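Local coordinates for giding protein-mglB (Thermus thermophilus, PDB 1J3W) that is a putative gliding-motility protein with a Roadblock/LC7 domain, which probably serves as an adaptor and nucleotide-exchange regulator of a small GTPase, at residues Gly28-Leu33 with Leu48-Pro53; Ile35-Phe40 with His102-Leu107. All coordinates share one frame; numbering follows the deposited sequence.

Both contacts use strand 31-36 of the five-stranded antiparallel sheet of the Roadblock/LC7 domain, one at each end, and their centres lie about 17 Å apart. Along the chain their segments alternate: 28-33 and 35-40 come first, then 48-53, then 102-107. Contact 1 sets the start of the strand, just after helix 10-27, against the loop between strand 41-46 and helix 56-69. Contact 2 pairs the other end of the strand with strand 103-109 at the centre of the sheet. The two meet where Leu33 O lies 2.8 Å from Val106 N, a probable hydrogen bond, so that one central strand pair ties the loop leading into helix 56-69 to the turn at 36-39.

Contact 1 of 2, residues Gly28-Leu33 with Leu48-Pro53; sequences GARYAL and LWAPKP
The ring of Tyr31 is sandwiched: Pro53 CB sits over the centre of one face, 3.4 Å from the centroid in a CH-pi contact, while CB of the preceding Arg30 covers the opposite face. At the edge, in the ring plane, lies Pro51 O, and Tyr31 OH donates to it a 2.7 Å hydrogen bond that comes down from above the carbonyl plane. The indole of Trp49 offers its edge to Gly28 O, 3.4 Å from CZ2, and has Ala50 CB over one face, offset toward the rim. Its CH2 touches Arg30 CG at 3.5 Å, and the guanidinium plane stands 89° to the indole. The extended arginine passes Pro51, whose CD lies over one guanidinium face, and NE forms a salt bridge with Asp110. One water donates to Ala29 O and accepts from Trp49 NE1, which is 3.1 Å from the water. Arg30 and Tyr31 both face Val108 in a classic beta bulge, which lets these successive side chains lie together. Proline suits position 53, its ring CB giving a compact apolar C-H to the phenol face, and tyrosine adds a hydroxyl for a loop carbonyl. Chiefly apolar packing, with one direct hydrogen bond, thus holds the loop against the strand's start.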
loop_
_atom_site.group_PDB
_atom_site.type_symbol
_atom_site.label_atom_id
_atom_site.label_comp_id
_atom_site.label_asym_id
_atom_site.label_seq_id
_atom_site.Cartn_x
_atom_site.Cartn_y
_atom_site.Cartn_z
ATOM N N GLY B 28 -1.850 -26.152 14.014
ATOM C CA GLY B 28 -3.149 -26.520 13.488
ATOM C C GLY B 28 -3.472 -25.664 12.270
ATOM O O GLY B 28 -4.593 -25.705 11.762
ATOM N N ALA B 29 -2.499 -24.884 11.799
ATOM C CA ALA B 29 -2.706 -24.034 10.627
ATOM C C ALA B 29 -2.864 -24.855 9.349
ATOM O O ALA B 29 -2.467 -26.022 9.290
ATOM C CB ALA B 29 -1.544 -23.056 10.466
ATOM N N ARG B 30 -3.434 -24.228 8.324
ATOM C CA ARG B 30 -3.651 -24.884 7.042
ATOM C C ARG B 30 -2.434 -24.853 6.137
ATOM O O ARG B 30 -2.032 -25.876 5.583
ATOM C CB ARG B 30 -4.796 -24.218 6.273
ATOM C CG ARG B 30 -6.182 -24.390 6.848
ATOM C CD ARG B 30 -7.207 -23.890 5.831
ATOM N NE ARG B 30 -8.581 -24.084 6.280
ATOM C CZ ARG B 30 -9.645 -23.928 5.502
ATOM N NH1 ARG B 30 -9.494 -23.582 4.229
ATOM N NH2 ARG B 30 -10.863 -24.100 6.000
ATOM N N TYR B 31 -1.858 -23.665 5.971
ATOM C CA TYR B 31 -0.731 -23.505 5.062
ATOM C C TYR B 31 0.383 -22.689 5.684
ATOM O O TYR B 31 0.129 -21.746 6.441
ATOM C CB TYR B 31 -1.208 -22.819 3.769
ATOM C CG TYR B 31 -2.547 -23.323 3.261
ATOM C CD1 TYR B 31 -2.725 -24.664 2.919
ATOM C CD2 TYR B 31 -3.650 -22.470 3.176
ATOM C CE1 TYR B 31 -3.969 -25.146 2.517
ATOM C CE2 TYR B 31 -4.901 -22.945 2.772
ATOM C CZ TYR B 31 -5.049 -24.284 2.449
ATOM O OH TYR B 31 -6.287 -24.765 2.081
ATOM N N ALA B 32 1.614 -23.053 5.355
ATOM C CA ALA B 32 2.788 -22.357 5.869
ATOM C C ALA B 32 3.730 -22.066 4.715
ATOM O O ALA B 32 4.016 -22.943 3.901
ATOM C CB ALA B 32 3.488 -23.211 6.911
ATOM N N LEU B 33 4.213 -20.832 4.635
ATOM C CA LEU B 33 5.120 -20.466 3.557
ATOM C C LEU B 33 6.226 -19.550 4.023
ATOM O O LEU B 33 6.062 -18.798 4.984
ATOM C CB LEU B 33 4.390 -19.710 2.443
ATOM C CG LEU B 33 3.074 -20.140 1.815
ATOM C CD1 LEU B 33 1.917 -19.766 2.734
ATOM C CD2 LEU B 33 2.923 -19.418 0.477
ATOM N N LEU B 48 -1.852 -31.928 5.705
ATOM C CA LEU B 48 -2.427 -33.052 4.981
ATOM C C LEU B 48 -3.954 -33.044 4.969
ATOM O O LEU B 48 -4.577 -33.500 4.013
ATOM C CB LEU B 48 -1.919 -34.366 5.585
ATOM C CG LEU B 48 -0.407 -34.594 5.503
ATOM C CD1 LEU B 48 -0.052 -35.915 6.169
ATOM C CD2 LEU B 48 0.034 -34.597 4.045
ATOM N N TRP B 49 -4.553 -32.505 6.026
ATOM C CA TRP B 49 -6.005 -32.462 6.146
ATOM C C TRP B 49 -6.662 -31.291 5.426
ATOM O O TRP B 49 -7.863 -31.307 5.159
ATOM C CB TRP B 49 -6.402 -32.399 7.624
ATOM C CG TRP B 49 -5.882 -31.177 8.339
ATOM C CD1 TRP B 49 -4.732 -31.075 9.069
ATOM C CD2 TRP B 49 -6.488 -29.876 8.362
ATOM N NE1 TRP B 49 -4.583 -29.792 9.545
ATOM C CE2 TRP B 49 -5.646 -29.037 9.125
ATOM C CE3 TRP B 49 -7.660 -29.339 7.811
ATOM C CZ2 TRP B 49 -5.941 -27.688 9.355
ATOM C CZ3 TRP B 49 -7.953 -27.992 8.040
ATOM C CH2 TRP B 49 -7.093 -27.186 8.807
ATOM N N ALA B 50 -5.876 -30.268 5.119
ATOM C CA ALA B 50 -6.413 -29.072 4.488
ATOM C C ALA B 50 -6.776 -29.198 3.017
ATOM O O ALA B 50 -6.187 -29.990 2.281
ATOM C CB ALA B 50 -5.436 -27.920 4.676
ATOM N N PRO B 51 -7.771 -28.417 2.573
ATOM C CA PRO B 51 -8.177 -28.465 1.169
ATOM C C PRO B 51 -7.132 -27.739 0.334
ATOM O O PRO B 51 -6.183 -27.160 0.876
ATOM C CB PRO B 51 -9.518 -27.740 1.175
ATOM C CG PRO B 51 -9.349 -26.737 2.268
ATOM C CD PRO B 51 -8.675 -27.554 3.351
ATOM N N LYS B 52 -7.297 -27.788 -0.982
ATOM C CA LYS B 52 -6.379 -27.113 -1.883
ATOM C C LYS B 52 -6.318 -25.651 -1.452
ATOM O O LYS B 52 -7.350 -25.020 -1.233
ATOM C CB LYS B 52 -6.897 -27.216 -3.317
ATOM C CG LYS B 52 -6.060 -26.490 -4.350
ATOM C CD LYS B 52 -6.717 -26.581 -5.720
ATOM C CE LYS B 52 -5.957 -25.792 -6.771
ATOM N NZ LYS B 52 -6.648 -25.853 -8.092
ATOM N N PRO B 53 -5.105 -25.096 -1.313
ATOM C CA PRO B 53 -4.994 -23.698 -0.898
ATOM C C PRO B 53 -5.314 -22.734 -2.022
ATOM O O PRO B 53 -5.408 -23.126 -3.184
ATOM C CB PRO B 53 -3.531 -23.584 -0.483
ATOM C CG PRO B 53 -2.851 -24.491 -1.462
ATOM C CD PRO B 53 -3.770 -25.707 -1.453
HETATM O O HOH W 1 -2.020 -28.380 10.558
#

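Contact 2 of 2, residues Ile35-Phe40 with His102-Leu107; sequences IDRKGF and HALLVL
Asp36 OD2, beside the strand pair that Asp36 forms with Ala103, receives the backbone N-H of Phe40 at 2.8 Å, met from above the carboxylate plane, and a weaker bond from Lys38 N. Its torsion, chi1 71°, folds the carboxylate back over the type I turn of residues 36-39, and OD1 takes the backbone N of Ser5. Aspartate thus suits the first place of this turn, and Gly39 suits the last, where phi is positive (105°). Between the neighbouring strands, Ile35 and Leu104 form an antiparallel hydrogen-bonded pair: Ile35 N reaches Leu104 O at 2.9 Å, nearly straight, and Leu104 N returns to Ile35 O at 2.8 Å. Asp36 and Ala103 follow as the non-hydrogen-bonded pair. The pairing ends with the longer bond from Arg37 N to His102 O, 3.2 Å. On the face carrying Ile35, its CD1 meets Val106 CG2 at 4.0 Å and its CG1 packs on Leu104 CB, the two side chains crossing at a slant; helix 56-69 covers this branched side chain through Ala60 and Val63. Arg37 bends at chi3 (63°), laying NH1 3.7 Å from Leu104 CD2, where a water in the guanidinium plane links NH1 to Ala103 O. The contact therefore joins a buried beta pair, apolar toward the helix, to a tight turn where one carboxylate oxygen takes the N-H of Phe40 and, weakly, that of Lys38.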
loop_
_atom_site.group_PDB
_atom_site.type_symbol
_atom_site.label_atom_id
_atom_site.label_comp_id
_atom_site.label_asym_id
_atom_site.label_seq_id
_atom_site.Cartn_x
_atom_site.Cartn_y
_atom_site.Cartn_z
ATOM N N ILE B 35 8.421 -16.697 2.241
ATOM C CA ILE B 35 8.479 -15.918 1.009
ATOM C C ILE B 35 9.498 -14.804 1.165
ATOM O O ILE B 35 9.856 -14.439 2.280
ATOM C CB ILE B 35 7.099 -15.295 0.678
ATOM C CG1 ILE B 35 6.754 -14.184 1.679
ATOM C CG2 ILE B 35 6.019 -16.376 0.739
ATOM C CD1 ILE B 35 5.459 -13.459 1.362
ATOM N N ASP B 36 9.994 -14.271 0.055
ATOM C CA ASP B 36 10.942 -13.178 0.187
ATOM C C ASP B 36 10.131 -11.896 0.159
ATOM O O ASP B 36 8.952 -11.906 -0.202
ATOM C CB ASP B 36 12.025 -13.211 -0.911
ATOM C CG ASP B 36 11.510 -12.854 -2.297
ATOM O OD1 ASP B 36 12.335 -12.894 -3.235
ATOM O OD2 ASP B 36 10.321 -12.536 -2.473
ATOM N N ARG B 37 10.742 -10.787 0.554
ATOM C CA ARG B 37 10.001 -9.539 0.588
ATOM C C ARG B 37 9.546 -9.050 -0.787
ATOM O O ARG B 37 8.821 -8.062 -0.892
ATOM C CB ARG B 37 10.821 -8.473 1.322
ATOM C CG ARG B 37 11.186 -8.892 2.749
ATOM C CD ARG B 37 11.746 -7.726 3.553
ATOM N NE ARG B 37 10.753 -6.670 3.706
ATOM C CZ ARG B 37 9.946 -6.531 4.755
ATOM N NH1 ARG B 37 10.009 -7.380 5.771
ATOM N NH2 ARG B 37 9.062 -5.545 4.779
ATOM N N LYS B 38 9.962 -9.750 -1.842
ATOM C CA LYS B 38 9.560 -9.396 -3.200
ATOM C C LYS B 38 8.333 -10.195 -3.646
ATOM O O LYS B 38 7.782 -9.952 -4.720
ATOM C CB LYS B 38 10.703 -9.643 -4.191
ATOM C CG LYS B 38 11.935 -8.782 -3.976
ATOM C CD LYS B 38 12.967 -9.053 -5.063
ATOM C CE LYS B 38 14.256 -8.290 -4.814
ATOM N NZ LYS B 38 15.262 -8.555 -5.879
ATOM N N GLY B 39 7.919 -11.164 -2.833
ATOM C CA GLY B 39 6.749 -11.953 -3.182
ATOM C C GLY B 39 6.999 -13.367 -3.684
ATOM O O GLY B 39 6.058 -14.136 -3.864
ATOM N N PHE B 40 8.256 -13.723 -3.918
ATOM C CA PHE B 40 8.551 -15.070 -4.400
ATOM C C PHE B 40 8.390 -16.087 -3.276
ATOM O O PHE B 40 8.757 -15.814 -2.135
ATOM C CB PHE B 40 9.983 -15.163 -4.938
ATOM C CG PHE B 40 10.199 -14.432 -6.232
ATOM C CD1 PHE B 40 10.816 -13.185 -6.246
ATOM C CD2 PHE B 40 9.802 -15.000 -7.437
ATOM C CE1 PHE B 40 11.035 -12.515 -7.448
ATOM C CE2 PHE B 40 10.017 -14.338 -8.643
ATOM C CZ PHE B 40 10.634 -13.094 -8.647
ATOM N N HIS B 102 15.261 -10.308 4.982
ATOM C CA HIS B 102 14.746 -10.424 3.623
ATOM C C HIS B 102 13.666 -11.456 3.353
ATOM O O HIS B 102 13.362 -11.732 2.193
ATOM C CB HIS B 102 15.908 -10.675 2.659
ATOM C CG HIS B 102 17.035 -9.703 2.810
ATOM N ND1 HIS B 102 18.086 -9.909 3.676
ATOM C CD2 HIS B 102 17.258 -8.500 2.227
ATOM C CE1 HIS B 102 18.908 -8.877 3.622
ATOM N NE2 HIS B 102 18.429 -8.008 2.750
ATOM N N ALA B 103 13.078 -12.024 4.400
ATOM C CA ALA B 103 12.037 -13.020 4.190
ATOM C C ALA B 103 10.911 -12.888 5.206
ATOM O O ALA B 103 11.055 -12.219 6.227
ATOM C CB ALA B 103 12.633 -14.424 4.242
ATOM N N LEU B 104 9.794 -13.542 4.907
ATOM C CA LEU B 104 8.615 -13.501 5.759
ATOM C C LEU B 104 8.005 -14.883 5.915
ATOM O O LEU B 104 7.916 -15.637 4.945
ATOM C CB LEU B 104 7.550 -12.595 5.136
ATOM C CG LEU B 104 7.894 -11.124 4.882
ATOM C CD1 LEU B 104 6.859 -10.494 3.963
ATOM C CD2 LEU B 104 7.958 -10.387 6.203
ATOM N N LEU B 105 7.594 -15.204 7.136
ATOM C CA LEU B 105 6.915 -16.465 7.415
ATOM C C LEU B 105 5.430 -16.137 7.323
ATOM O O LEU B 105 4.980 -15.142 7.891
ATOM C CB LEU B 105 7.212 -16.963 8.828
ATOM C CG LEU B 105 6.249 -18.070 9.291
ATOM C CD1 LEU B 105 6.480 -19.346 8.484
ATOM C CD2 LEU B 105 6.441 -18.321 10.768
ATOM N N VAL B 106 4.678 -16.961 6.607
ATOM C CA VAL B 106 3.243 -16.752 6.448
ATOM C C VAL B 106 2.480 -18.004 6.880
ATOM O O VAL B 106 2.798 -19.106 6.446
ATOM C CB VAL B 106 2.876 -16.466 4.973
ATOM C CG1 VAL B 106 1.371 -16.243 4.843
ATOM C CG2 VAL B 106 3.653 -15.249 4.463
ATOM N N LEU B 107 1.498 -17.834 7.761
ATOM C CA LEU B 107 0.666 -18.953 8.192
ATOM C C LEU B 107 -0.782 -18.581 7.929
ATOM O O LEU B 107 -1.233 -17.504 8.320
ATOM C CB LEU B 107 0.834 -19.249 9.685
ATOM C CG LEU B 107 2.212 -19.700 10.173
ATOM C CD1 LEU B 107 2.187 -19.914 11.685
ATOM C CD2 LEU B 107 2.600 -20.999 9.470
HETATM O O HOH W 2 11.736 -9.556 6.546
#